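Local coordinates for Lmo0305 protein (Listeria monocytogenes, PDB 3PJ0) that is of unknown function but belongs to the beta-eliminating lyase family of fold-type I proteins and carries pyridoxal phosphate bound to a lysine, at residues A[175-180]-A[201-206]; A[272-277]-A[353-358]; A[39-44]-A[241-246]; A[80-85]-A[226-231]. All blocks are in the same frame, centred on the assembly; numbering follows the deposited sequence.

Contact 1 of 4, residues A[175-180]-A[201-206]; sequences HLDGAR and SVYVSF
L176 pairs with V202 in parallel register, and its backbone bonds to both neighbours of V202. L176 N donates to S201 O (2.9 Å). L176 O accepts from Y203 N (3.0 Å). G178 N reaches Y203 O by a bent, weak bond.

These are adjacent strands of the seven-stranded mixed sheet at the heart of the fold-type I large domain. The cofactor lies at the C-terminal end of strand 173-178. D177 OD2 bonds to N1 of the pyridoxal-phosphate lysine at position 208 and to Q76.

Polar side chains meet on the H175 face. With CG anti to the backbone N (chi1 175°), the H175 ring reaches across to S201. S201 OG lies at its edge, 2.8 Å from H175 ND1; either may donate. S201 OG also bonds to W83 NE1, and H175 NE2 to Q76. D177 OD1 accepts from A179 N in an Asx turn (3.2 Å). D177 OD1 also lies at the Y203 ring edge, 3.3 Å from Y203 CE2.

A179 CB touches Y203 CE2 at 3.6 Å. On the other face L176 CD2 lies alongside V202 CG2 (3.7 Å).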
loop_
_atom_site.group_PDB
_atom_site.type_symbol
_atom_site.label_atom_id
_atom_site.label_comp_id
_atom_site.label_asym_id
_atom_site.label_seq_id
_atom_site.Cartn_x
_atom_site.Cartn_y
_atom_site.Cartn_z
ATOM N N HIS A 175 -2.224 14.960 17.867
ATOM C CA HIS A 175 -1.697 14.337 16.658
ATOM C C HIS A 175 -1.569 15.344 15.520
ATOM O O HIS A 175 -2.525 16.083 15.227
ATOM C CB HIS A 175 -2.614 13.186 16.156
ATOM C CG HIS A 175 -2.159 12.619 14.844
ATOM N ND1 HIS A 175 -1.107 11.732 14.755
ATOM C CD2 HIS A 175 -2.575 12.848 13.570
ATOM C CE1 HIS A 175 -0.905 11.430 13.486
ATOM N NE2 HIS A 175 -1.765 12.110 12.741
ATOM N N LEU A 176 -0.401 15.349 14.863
ATOM C CA LEU A 176 -0.131 16.241 13.743
ATOM C C LEU A 176 -0.329 15.601 12.385
ATOM O O LEU A 176 0.339 14.625 12.066
ATOM C CB LEU A 176 1.315 16.785 13.816
ATOM C CG LEU A 176 1.845 17.630 12.635
ATOM C CD1 LEU A 176 0.930 18.835 12.408
ATOM C CD2 LEU A 176 3.294 18.087 12.867
ATOM N N ASP A 177 -1.307 16.112 11.626
ATOM C CA ASP A 177 -1.453 15.782 10.231
ATOM C C ASP A 177 -0.442 16.720 9.572
ATOM O O ASP A 177 -0.707 17.896 9.323
ATOM C CB ASP A 177 -2.893 15.971 9.676
ATOM C CG ASP A 177 -2.990 15.602 8.199
ATOM O OD1 ASP A 177 -1.947 15.656 7.511
ATOM O OD2 ASP A 177 -4.090 15.220 7.736
ATOM N N GLY A 178 0.744 16.182 9.347
ATOM C CA GLY A 178 1.846 16.898 8.775
ATOM C C GLY A 178 2.092 16.527 7.331
ATOM O O GLY A 178 3.250 16.495 6.884
ATOM N N ALA A 179 1.013 16.274 6.587
ATOM C CA ALA A 179 1.102 15.994 5.168
ATOM C C ALA A 179 1.959 17.062 4.461
ATOM O O ALA A 179 2.701 16.757 3.504
ATOM C CB ALA A 179 -0.301 15.965 4.549
ATOM N N ARG A 180 1.827 18.309 4.923
ATOM C CA ARG A 180 2.575 19.459 4.369
ATOM C C ARG A 180 3.459 20.118 5.421
ATOM O O ARG A 180 3.656 21.335 5.436
ATOM C CB ARG A 180 1.602 20.476 3.769
ATOM C CG ARG A 180 0.867 19.960 2.515
ATOM C CD ARG A 180 -0.286 20.861 2.046
ATOM N NE ARG A 180 -0.903 20.247 0.862
ATOM C CZ ARG A 180 -1.781 19.246 0.895
ATOM N NH1 ARG A 180 -2.225 18.740 2.047
ATOM N NH2 ARG A 180 -2.245 18.747 -0.239
ATOM N N SER A 201 2.061 12.394 18.416
ATOM C CA SER A 201 2.358 11.624 17.216
ATOM C C SER A 201 2.272 12.526 15.998
ATOM O O SER A 201 1.649 13.593 16.029
ATOM C CB SER A 201 1.421 10.402 17.085
ATOM O OG SER A 201 0.045 10.786 17.106
ATOM N N VAL A 202 2.920 12.104 14.925
ATOM C CA VAL A 202 2.926 12.881 13.680
ATOM C C VAL A 202 2.984 11.988 12.447
ATOM O O VAL A 202 3.684 10.972 12.411
ATOM C CB VAL A 202 4.100 13.878 13.645
ATOM C CG1 VAL A 202 5.419 13.195 14.058
ATOM C CG2 VAL A 202 4.214 14.600 12.244
ATOM N N TYR A 203 2.275 12.438 11.424
ATOM C CA TYR A 203 2.268 11.856 10.109
ATOM C C TYR A 203 2.843 12.869 9.128
ATOM O O TYR A 203 2.465 14.041 9.179
ATOM C CB TYR A 203 0.841 11.505 9.686
ATOM C CG TYR A 203 0.591 11.715 8.208
ATOM C CD1 TYR A 203 1.277 10.963 7.257
ATOM C CD2 TYR A 203 -0.309 12.676 7.774
ATOM C CE1 TYR A 203 1.106 11.194 5.896
ATOM C CE2 TYR A 203 -0.555 12.873 6.415
ATOM C CZ TYR A 203 0.163 12.144 5.471
ATOM O OH TYR A 203 -0.063 12.366 4.118
ATOM N N VAL A 204 3.789 12.422 8.303
ATOM C CA VAL A 204 4.345 13.238 7.217
ATOM C C VAL A 204 4.255 12.479 5.863
ATOM O O VAL A 204 4.348 11.247 5.805
ATOM C CB VAL A 204 5.819 13.724 7.498
ATOM C CG1 VAL A 204 5.854 14.674 8.695
ATOM C CG2 VAL A 204 6.771 12.535 7.695
ATOM N N SER A 205 4.080 13.228 4.772
ATOM C CA SER A 205 4.003 12.685 3.420
ATOM C C SER A 205 5.287 12.927 2.625
ATOM O O SER A 205 6.030 13.905 2.872
ATOM C CB SER A 205 2.854 13.338 2.633
ATOM O OG SER A 205 2.653 12.673 1.387
ATOM N N PHE A 206 5.519 12.066 1.632
ATOM C CA PHE A 206 6.642 12.256 0.707
ATOM C C PHE A 206 6.180 12.495 -0.737
ATOM O O PHE A 206 7.008 12.523 -1.642
ATOM C CB PHE A 206 7.614 11.080 0.846
ATOM C CG PHE A 206 8.197 11.023 2.191
ATOM C CD1 PHE A 206 9.262 11.848 2.527
ATOM C CD2 PHE A 206 7.590 10.288 3.183
ATOM C CE1 PHE A 206 9.767 11.865 3.812
ATOM C CE2 PHE A 206 8.074 10.306 4.463
ATOM C CZ PHE A 206 9.167 11.112 4.794
#

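Contact 2 of 4, residues A[272-277]-A[353-358]; sequences ERFNSC and RCLEKE
F274 and C277, at the C-terminal end of helix 260-275 and just past it, meet L355 and E356 near the end of helix 345-358. The contact lies in the smaller C-terminal part of the fold, where helices pack against the four-stranded antiparallel sheet. Its centre lies about 27 Å from the centre of the chain.

L355 is the apolar link. With CG anti to the backbone N (chi1 -162°), L355 reaches toward segment 272-277, and CD2 is the methyl that touches both partners. L355 CD2 touches F274 CE1 at 4.0 Å, and the two side chains cross at about a right angle. The same methyl, L355 CD2, lies 4.0 Å from C277 SG.

C277 points at the partner helix. Its sulfur also meets the aliphatic part of E356, with C277 SG 3.5 Å from E356 CG. E356 is extended beyond CG, and the residue is exposed to solvent.

The F274 ring has further neighbours. It packs edge-to-face with F352 and touches V280, V294 and F292 of the sheet.

The contact itself is therefore made by a ring, a methyl, a sulfur and a methylene. Dispersion and burial of F274, C277 and L355 probably hold it, while the charged end of E356 stays at the surface.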
loop_
_atom_site.group_PDB
_atom_site.type_symbol
_atom_site.label_atom_id
_atom_site.label_comp_id
_atom_site.label_asym_id
_atom_site.label_seq_id
_atom_site.Cartn_x
_atom_site.Cartn_y
_atom_site.Cartn_z
ATOM N N GLU A 272 1.233 37.947 -4.588
ATOM C CA GLU A 272 1.211 39.415 -4.778
ATOM C C GLU A 272 0.705 39.784 -6.160
ATOM O O GLU A 272 -0.055 40.747 -6.318
ATOM C CB GLU A 272 2.600 40.055 -4.636
ATOM C CG GLU A 272 3.092 40.265 -3.225
ATOM C CD GLU A 272 4.378 41.084 -3.179
ATOM O OE1 GLU A 272 4.721 41.734 -4.188
ATOM O OE2 GLU A 272 5.047 41.089 -2.117
ATOM N N ARG A 273 1.147 39.046 -7.165
ATOM C CA ARG A 273 0.729 39.327 -8.533
ATOM C C ARG A 273 -0.759 39.030 -8.710
ATOM O O ARG A 273 -1.458 39.836 -9.298
ATOM C CB ARG A 273 1.528 38.495 -9.559
ATOM C CG ARG A 273 3.041 38.755 -9.636
ATOM C CD ARG A 273 3.702 37.707 -10.567
ATOM N NE ARG A 273 5.144 37.882 -10.769
ATOM C CZ ARG A 273 5.709 38.479 -11.820
ATOM N NH1 ARG A 273 4.978 38.998 -12.804
ATOM N NH2 ARG A 273 7.035 38.565 -11.889
ATOM N N PHE A 274 -1.260 37.918 -8.173
ATOM C CA PHE A 274 -2.700 37.638 -8.233
ATOM C C PHE A 274 -3.532 38.740 -7.544
ATOM O O PHE A 274 -4.477 39.280 -8.139
ATOM C CB PHE A 274 -3.034 36.261 -7.631
ATOM C CG PHE A 274 -2.831 35.121 -8.583
ATOM C CD1 PHE A 274 -3.642 35.002 -9.715
ATOM C CD2 PHE A 274 -1.862 34.155 -8.354
ATOM C CE1 PHE A 274 -3.465 33.942 -10.613
ATOM C CE2 PHE A 274 -1.694 33.089 -9.232
ATOM C CZ PHE A 274 -2.486 32.991 -10.368
ATOM N N ASN A 275 -3.140 39.112 -6.327
ATOM C CA ASN A 275 -3.854 40.133 -5.573
ATOM C C ASN A 275 -3.846 41.491 -6.263
ATOM O O ASN A 275 -4.770 42.279 -6.074
ATOM C CB ASN A 275 -3.274 40.273 -4.152
ATOM C CG ASN A 275 -3.739 39.155 -3.203
ATOM O OD1 ASN A 275 -4.947 39.036 -2.905
ATOM N ND2 ASN A 275 -2.790 38.380 -2.677
ATOM N N SER A 276 -2.818 41.764 -7.066
ATOM C CA SER A 276 -2.718 43.039 -7.782
ATOM C C SER A 276 -3.773 43.151 -8.887
ATOM O O SER A 276 -4.024 44.246 -9.399
ATOM C CB SER A 276 -1.302 43.237 -8.369
ATOM O OG SER A 276 -1.034 42.359 -9.460
ATOM N N CYS A 277 -4.387 42.025 -9.250
ATOM C CA CYS A 277 -5.398 41.994 -10.310
ATOM C C CYS A 277 -6.774 42.347 -9.768
ATOM O O CYS A 277 -7.168 41.912 -8.665
ATOM C CB CYS A 277 -5.441 40.642 -11.017
ATOM S SG CYS A 277 -3.872 40.211 -11.837
ATOM N N ARG A 353 -0.092 40.362 -17.243
ATOM C CA ARG A 353 -0.482 41.488 -18.082
ATOM C C ARG A 353 -1.830 41.120 -18.722
ATOM O O ARG A 353 -2.767 41.923 -18.682
ATOM C CB ARG A 353 0.586 41.777 -19.140
ATOM N N CYS A 354 -1.947 39.894 -19.250
ATOM C CA CYS A 354 -3.199 39.416 -19.883
ATOM C C CYS A 354 -4.346 39.261 -18.888
ATOM O O CYS A 354 -5.496 39.583 -19.191
ATOM C CB CYS A 354 -3.000 38.077 -20.600
ATOM S SG CYS A 354 -2.005 38.139 -22.100
ATOM N N LEU A 355 -4.029 38.771 -17.693
ATOM C CA LEU A 355 -5.041 38.596 -16.658
ATOM C C LEU A 355 -5.641 39.950 -16.290
ATOM O O LEU A 355 -6.859 40.087 -16.210
ATOM C CB LEU A 355 -4.445 37.910 -15.423
ATOM C CG LEU A 355 -5.446 37.289 -14.446
ATOM C CD1 LEU A 355 -6.344 36.295 -15.166
ATOM C CD2 LEU A 355 -4.707 36.608 -13.278
ATOM N N GLU A 356 -4.777 40.947 -16.111
ATOM C CA GLU A 356 -5.189 42.317 -15.782
ATOM C C GLU A 356 -6.042 42.931 -16.912
ATOM O O GLU A 356 -6.985 43.677 -16.644
ATOM C CB GLU A 356 -3.941 43.176 -15.480
ATOM C CG GLU A 356 -3.117 42.672 -14.243
ATOM C CD GLU A 356 -1.669 43.229 -14.148
ATOM O OE1 GLU A 356 -1.347 44.233 -14.820
ATOM O OE2 GLU A 356 -0.857 42.664 -13.372
ATOM N N LYS A 357 -5.726 42.578 -18.162
ATOM C CA LYS A 357 -6.448 43.080 -19.351
ATOM C C LYS A 357 -7.829 42.452 -19.550
ATOM O O LYS A 357 -8.758 43.137 -19.995
ATOM C CB LYS A 357 -5.613 42.837 -20.616
ATOM C CG LYS A 357 -6.279 43.244 -21.930
ATOM N N GLU A 358 -7.966 41.161 -19.221
ATOM C CA GLU A 358 -9.231 40.428 -19.442
ATOM C C GLU A 358 -10.303 40.619 -18.362
ATOM O O GLU A 358 -11.481 40.395 -18.627
ATOM C CB GLU A 358 -8.971 38.929 -19.663
ATOM C CG GLU A 358 -8.165 38.594 -20.923
ATOM C CD GLU A 358 -8.874 38.989 -22.225
ATOM O OE1 GLU A 358 -10.126 38.941 -22.291
ATOM O OE2 GLU A 358 -8.163 39.339 -23.192
#

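Contact 3 of 4, residues A[39-44]-A[241-246]; sequences LESDIY and SLYPYI
D42 turns its carboxylate to the N-terminal end of helix 243-256. A loop thus meets a helix start, in a fold-type I subunit close to its partner subunit. The carboxylate takes the backbone N-H groups of L242, just before the helix, and of Y243, its first residue. D42 OD2 accepts from L242 N at 2.8 Å with an N-H...O angle of 168°, using its syn lone pair. D42 OD1 receives a weak, bent bond from Y243 N (2.9 Å). The positive end of the helix would probably stabilise the negative charge here.

S41 works beside it. S41 OG lies 2.7 Å from S241 OG, although the proton of S241 has another acceptor within reach. S41 OG also donates to D42 O at 2.6 Å, in the carbonyl plane and on a lone pair. This bond ties the serine to the same loop that presents the carboxylate. The hydroxyl meets the Y243 ring at its edge. P244 CD sits 3.3 Å above one face of the Y243 ring, offset toward its rim.

The torsion of D42 sets the reach. Its CG stands between the backbone N and the carbonyl carbon (chi1 55°), which turns the carboxylate toward L242 and Y243. V49 and I50 of helix 48-61 touch the D42 side chain.

The contact belongs to the dimer interface. Y243 packs on I213 of the second subunit, and Y44 OH bonds to Y207 OH of that subunit.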
loop_
_atom_site.group_PDB
_atom_site.type_symbol
_atom_site.label_atom_id
_atom_site.label_comp_id
_atom_site.label_asym_id
_atom_site.label_seq_id
_atom_site.Cartn_x
_atom_site.Cartn_y
_atom_site.Cartn_z
ATOM N N LEU A 39 21.046 -4.120 -4.209
ATOM C CA LEU A 39 20.519 -3.710 -2.916
ATOM C C LEU A 39 19.335 -4.589 -2.572
ATOM O O LEU A 39 18.413 -4.728 -3.379
ATOM C CB LEU A 39 20.080 -2.237 -2.908
ATOM C CG LEU A 39 19.417 -1.730 -1.644
ATOM C CD1 LEU A 39 20.354 -1.888 -0.408
ATOM C CD2 LEU A 39 18.949 -0.268 -1.863
ATOM N N GLU A 40 19.361 -5.173 -1.374
ATOM C CA GLU A 40 18.313 -6.079 -0.985
ATOM C C GLU A 40 17.034 -5.346 -0.613
ATOM O O GLU A 40 17.046 -4.320 0.037
ATOM C CB GLU A 40 18.748 -6.985 0.170
ATOM C CG GLU A 40 19.781 -8.055 -0.212
ATOM C CD GLU A 40 19.189 -9.252 -0.950
ATOM O OE1 GLU A 40 18.017 -9.627 -0.700
ATOM O OE2 GLU A 40 19.909 -9.854 -1.774
ATOM N N SER A 41 15.927 -5.944 -1.018
ATOM C CA SER A 41 14.640 -5.462 -0.654
ATOM C C SER A 41 14.415 -5.608 0.848
ATOM O O SER A 41 14.937 -6.535 1.501
ATOM C CB SER A 41 13.543 -6.286 -1.357
ATOM O OG SER A 41 12.244 -5.880 -0.905
ATOM N N ASP A 42 13.624 -4.677 1.364
ATOM C CA ASP A 42 13.055 -4.809 2.697
ATOM C C ASP A 42 12.140 -6.059 2.628
ATOM O O ASP A 42 11.701 -6.458 1.526
ATOM C CB ASP A 42 12.269 -3.553 3.108
ATOM C CG ASP A 42 11.157 -3.158 2.091
ATOM O OD1 ASP A 42 11.477 -2.980 0.899
ATOM O OD2 ASP A 42 9.979 -2.948 2.495
ATOM N N ILE A 43 11.867 -6.672 3.784
ATOM C CA ILE A 43 11.036 -7.860 3.895
ATOM C C ILE A 43 10.028 -7.675 5.062
ATOM O O ILE A 43 10.419 -7.670 6.243
ATOM C CB ILE A 43 11.907 -9.093 4.158
ATOM C CG1 ILE A 43 12.948 -9.267 3.033
ATOM C CG2 ILE A 43 11.024 -10.369 4.373
ATOM C CD1 ILE A 43 12.343 -9.432 1.646
ATOM N N TYR A 44 8.758 -7.470 4.714
ATOM C CA TYR A 44 7.673 -7.281 5.694
ATOM C C TYR A 44 8.059 -6.376 6.856
ATOM O O TYR A 44 8.008 -6.782 8.020
ATOM C CB TYR A 44 7.163 -8.632 6.234
ATOM C CG TYR A 44 6.612 -9.538 5.166
ATOM C CD1 TYR A 44 5.467 -9.174 4.440
ATOM C CD2 TYR A 44 7.237 -10.775 4.864
ATOM C CE1 TYR A 44 4.967 -10.027 3.458
ATOM C CE2 TYR A 44 6.752 -11.601 3.862
ATOM C CZ TYR A 44 5.624 -11.231 3.167
ATOM O OH TYR A 44 5.117 -12.084 2.209
ATOM N N SER A 241 7.502 -5.819 0.174
ATOM C CA SER A 241 8.533 -4.897 -0.311
ATOM C C SER A 241 7.974 -3.504 -0.553
ATOM O O SER A 241 7.189 -3.306 -1.514
ATOM C CB SER A 241 9.087 -5.405 -1.644
ATOM O OG SER A 241 9.760 -6.647 -1.518
ATOM N N LEU A 242 8.365 -2.575 0.299
ATOM C CA LEU A 242 7.984 -1.154 0.143
ATOM C C LEU A 242 9.119 -0.314 -0.465
ATOM O O LEU A 242 8.943 0.896 -0.698
ATOM C CB LEU A 242 7.559 -0.568 1.504
ATOM C CG LEU A 242 6.192 -1.063 1.982
ATOM C CD1 LEU A 242 5.969 -0.759 3.480
ATOM C CD2 LEU A 242 5.025 -0.483 1.134
ATOM N N TYR A 243 10.260 -0.927 -0.783
ATOM C CA TYR A 243 11.386 -0.131 -1.296
ATOM C C TYR A 243 11.098 0.794 -2.515
ATOM O O TYR A 243 11.725 1.852 -2.590
ATOM C CB TYR A 243 12.641 -0.981 -1.573
ATOM C CG TYR A 243 12.545 -1.868 -2.776
ATOM C CD1 TYR A 243 12.820 -1.374 -4.052
ATOM C CD2 TYR A 243 12.189 -3.212 -2.656
ATOM C CE1 TYR A 243 12.721 -2.210 -5.170
ATOM C CE2 TYR A 243 12.111 -4.035 -3.762
ATOM C CZ TYR A 243 12.371 -3.537 -5.007
ATOM O OH TYR A 243 12.290 -4.343 -6.113
ATOM N N PRO A 244 10.178 0.418 -3.442
ATOM C CA PRO A 244 9.985 1.383 -4.529
ATOM C C PRO A 244 9.568 2.776 -4.055
ATOM O O PRO A 244 10.010 3.794 -4.632
ATOM C CB PRO A 244 8.911 0.719 -5.419
ATOM C CG PRO A 244 9.061 -0.761 -5.156
ATOM C CD PRO A 244 9.448 -0.833 -3.687
ATOM N N TYR A 245 8.744 2.816 -3.016
ATOM C CA TYR A 245 8.287 4.068 -2.426
ATOM C C TYR A 245 9.315 4.604 -1.432
ATOM O O TYR A 245 9.495 5.787 -1.335
ATOM C CB TYR A 245 6.919 3.916 -1.733
ATOM C CG TYR A 245 5.789 3.479 -2.624
ATOM C CD1 TYR A 245 5.612 4.027 -3.887
ATOM C CD2 TYR A 245 4.869 2.545 -2.188
ATOM C CE1 TYR A 245 4.559 3.615 -4.711
ATOM C CE2 TYR A 245 3.804 2.138 -2.999
ATOM C CZ TYR A 245 3.660 2.680 -4.253
ATOM O OH TYR A 245 2.614 2.268 -5.045
ATOM N N ILE A 246 10.017 3.733 -0.701
ATOM C CA ILE A 246 11.038 4.233 0.265
ATOM C C ILE A 246 12.203 4.909 -0.460
ATOM O O ILE A 246 12.583 6.051 -0.153
ATOM C CB ILE A 246 11.602 3.102 1.172
ATOM C CG1 ILE A 246 10.502 2.536 2.073
ATOM C CG2 ILE A 246 12.764 3.609 2.075
ATOM C CD1 ILE A 246 10.857 1.145 2.588
#

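Contact 4 of 4, residues A[80-85]-A[226-231]; sequences LRIWAD and QEAKIW
The segments 80-85 and 226-231 are helical and cross at 120°, with axes 10.3 Å apart and the CA atoms of I82 and E227 the nearest pair. I82 fills the middle. I82 CD1 touches A228 CB at 3.8 Å, and I82 CG1 meets W231 CD1 at 3.9 Å.

R81 covers part of the W231 indole. R81 CG lies over one face, 3.5 Å from W231 CZ2. The bend at chi2 (58°) then carries the guanidinium past the ring rim, where W231 CH2 lies 3.4 Å from R81 NH1, over one guanidinium face. The two planes stand 62° apart. NE of R81 forms a salt bridge to D85 OD1 (3.0 Å), and NH1 bonds to Q112.

Water joins the polar ends. One water accepts from W231 NE1 at 2.7 Å and donates to D85 OD2 and E227 OE1. A second donates to I82 O and, at 2.6 Å, to E227 OE1. OE2 of E227 forms a salt bridge to R86. These links would ease the closeness of two like-charged carboxylates.

W231 also packs on L111 of the second subunit. The contact joins helices 72-87 and 222-234 beside the mixed sheet, consistent with the alpha/beta large domain of fold-type I proteins.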
loop_
_atom_site.group_PDB
_atom_site.type_symbol
_atom_site.label_atom_id
_atom_site.label_comp_id
_atom_site.label_asym_id
_atom_site.label_seq_id
_atom_site.Cartn_x
_atom_site.Cartn_y
_atom_site.Cartn_z
ATOM N N LEU A 80 -5.096 7.508 15.544
ATOM C CA LEU A 80 -6.253 7.899 16.365
ATOM C C LEU A 80 -6.832 6.699 17.137
ATOM O O LEU A 80 -7.230 6.858 18.318
ATOM C CB LEU A 80 -7.329 8.610 15.510
ATOM C CG LEU A 80 -6.862 9.905 14.791
ATOM C CD1 LEU A 80 -7.949 10.564 14.005
ATOM C CD2 LEU A 80 -6.202 10.897 15.811
ATOM N N ARG A 81 -6.857 5.521 16.515
ATOM C CA ARG A 81 -7.280 4.295 17.241
ATOM C C ARG A 81 -6.369 3.950 18.433
ATOM O O ARG A 81 -6.842 3.592 19.513
ATOM C CB ARG A 81 -7.410 3.091 16.288
ATOM C CG ARG A 81 -7.794 1.754 16.998
ATOM C CD ARG A 81 -9.100 1.823 17.762
ATOM N NE ARG A 81 -9.303 0.565 18.472
ATOM C CZ ARG A 81 -9.887 -0.517 17.958
ATOM N NH1 ARG A 81 -10.418 -0.505 16.739
ATOM N NH2 ARG A 81 -9.948 -1.625 18.694
ATOM N N ILE A 82 -5.054 4.043 18.239
ATOM C CA ILE A 82 -4.136 3.768 19.314
ATOM C C ILE A 82 -4.412 4.719 20.490
ATOM O O ILE A 82 -4.529 4.262 21.636
ATOM C CB ILE A 82 -2.686 3.883 18.847
ATOM C CG1 ILE A 82 -2.391 2.806 17.810
ATOM C CG2 ILE A 82 -1.671 3.777 20.032
ATOM C CD1 ILE A 82 -1.065 2.994 17.023
ATOM N N TRP A 83 -4.547 6.026 20.226
ATOM C CA TRP A 83 -4.825 6.973 21.316
ATOM C C TRP A 83 -6.217 6.731 21.926
ATOM O O TRP A 83 -6.369 6.868 23.112
ATOM C CB TRP A 83 -4.637 8.427 20.890
ATOM C CG TRP A 83 -3.234 8.781 20.491
ATOM C CD1 TRP A 83 -2.851 9.371 19.335
ATOM C CD2 TRP A 83 -2.028 8.501 21.211
ATOM N NE1 TRP A 83 -1.499 9.506 19.288
ATOM C CE2 TRP A 83 -0.959 8.970 20.423
ATOM C CE3 TRP A 83 -1.745 7.904 22.455
ATOM C CZ2 TRP A 83 0.373 8.879 20.833
ATOM C CZ3 TRP A 83 -0.408 7.793 22.855
ATOM C CH2 TRP A 83 0.624 8.286 22.053
ATOM N N ALA A 84 -7.211 6.333 21.121
ATOM C CA ALA A 84 -8.545 6.023 21.655
ATOM C C ALA A 84 -8.474 4.846 22.641
ATOM O O ALA A 84 -9.111 4.870 23.726
ATOM C CB ALA A 84 -9.534 5.726 20.517
ATOM N N ASP A 85 -7.693 3.826 22.277
ATOM C CA ASP A 85 -7.481 2.684 23.156
ATOM C C ASP A 85 -6.763 3.055 24.456
ATOM O O ASP A 85 -7.138 2.571 25.504
ATOM C CB ASP A 85 -6.709 1.583 22.451
ATOM C CG ASP A 85 -7.559 0.807 21.444
ATOM O OD1 ASP A 85 -8.810 0.942 21.415
ATOM O OD2 ASP A 85 -6.942 0.028 20.690
ATOM N N GLN A 226 5.185 0.627 17.893
ATOM C CA GLN A 226 5.050 -0.821 17.901
ATOM C C GLN A 226 3.593 -1.242 17.748
ATOM O O GLN A 226 3.292 -2.181 17.003
ATOM C CB GLN A 226 5.708 -1.417 19.140
ATOM C CG GLN A 226 7.234 -1.232 19.167
ATOM C CD GLN A 226 7.951 -1.569 17.854
ATOM O OE1 GLN A 226 7.650 -2.568 17.182
ATOM N NE2 GLN A 226 8.938 -0.753 17.512
ATOM N N GLU A 227 2.675 -0.514 18.385
ATOM C CA GLU A 227 1.258 -0.796 18.216
ATOM C C GLU A 227 0.844 -0.486 16.787
ATOM O O GLU A 227 0.042 -1.211 16.214
ATOM C CB GLU A 227 0.358 0.022 19.169
ATOM C CG GLU A 227 0.447 -0.389 20.621
ATOM C CD GLU A 227 -0.574 0.360 21.475
ATOM O OE1 GLU A 227 -1.789 0.326 21.152
ATOM O OE2 GLU A 227 -0.147 0.986 22.452
ATOM N N ALA A 228 1.381 0.584 16.212
ATOM C CA ALA A 228 1.030 0.959 14.835
ATOM C C ALA A 228 1.428 -0.121 13.827
ATOM O O ALA A 228 0.747 -0.315 12.836
ATOM C CB ALA A 228 1.612 2.327 14.439
ATOM N N LYS A 229 2.517 -0.835 14.098
ATOM C CA LYS A 229 2.974 -1.888 13.202
ATOM C C LYS A 229 2.034 -3.086 13.211
ATOM O O LYS A 229 1.832 -3.729 12.177
ATOM C CB LYS A 229 4.420 -2.291 13.521
ATOM C CG LYS A 229 5.426 -1.208 13.188
ATOM C CD LYS A 229 6.850 -1.710 13.285
ATOM C CE LYS A 229 7.855 -0.613 13.047
ATOM N NZ LYS A 229 9.255 -1.182 12.973
ATOM N N ILE A 230 1.436 -3.373 14.361
ATOM C CA ILE A 230 0.437 -4.433 14.447
ATOM C C ILE A 230 -0.781 -4.050 13.587
ATOM O O ILE A 230 -1.251 -4.854 12.789
ATOM C CB ILE A 230 0.000 -4.708 15.882
ATOM C CG1 ILE A 230 1.199 -5.180 16.706
ATOM C CG2 ILE A 230 -1.128 -5.753 15.891
ATOM C CD1 ILE A 230 0.875 -5.504 18.151
ATOM N N TRP A 231 -1.244 -2.817 13.726
ATOM C CA TRP A 231 -2.376 -2.321 12.943
ATOM C C TRP A 231 -2.035 -2.284 11.459
ATOM O O TRP A 231 -2.895 -2.539 10.623
ATOM C CB TRP A 231 -2.841 -0.921 13.418
ATOM C CG TRP A 231 -3.676 -0.937 14.663
ATOM C CD1 TRP A 231 -3.303 -0.523 15.906
ATOM C CD2 TRP A 231 -5.032 -1.384 14.775
ATOM N NE1 TRP A 231 -4.357 -0.705 16.793
ATOM C CE2 TRP A 231 -5.429 -1.209 16.111
ATOM C CE3 TRP A 231 -5.965 -1.884 13.859
ATOM C CZ2 TRP A 231 -6.720 -1.558 16.570
ATOM C CZ3 TRP A 231 -7.235 -2.230 14.323
ATOM C CH2 TRP A 231 -7.591 -2.068 15.653
HETATM O O HOH W 1 -3.344 1.759 22.693
HETATM O O HOH W 2 -4.398 0.044 19.420
#

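How the contacts relate
The centre of contact 1 lies about 8 Å from the chain's centre, and all its touching residues are buried. Contact 4 is its close neighbour: W83 NE1 bonds to S201 OG, and L80 packs on H175. Contacts 4 and 3 each use one of two successive helices, 222-234 and 243-256, and both touch the second subunit. Contact 2 is peripheral, with S276 and E356 exposed, on the opposite side of the chain's centre from contacts 3 and 4. The chemistry follows the place. Backbone bonds of a sheet dominate contact 1. A carboxylate at a helix start dominates contact 3. Contact 4 mixes apolar packing with bridging waters, and contact 2 is largely apolar.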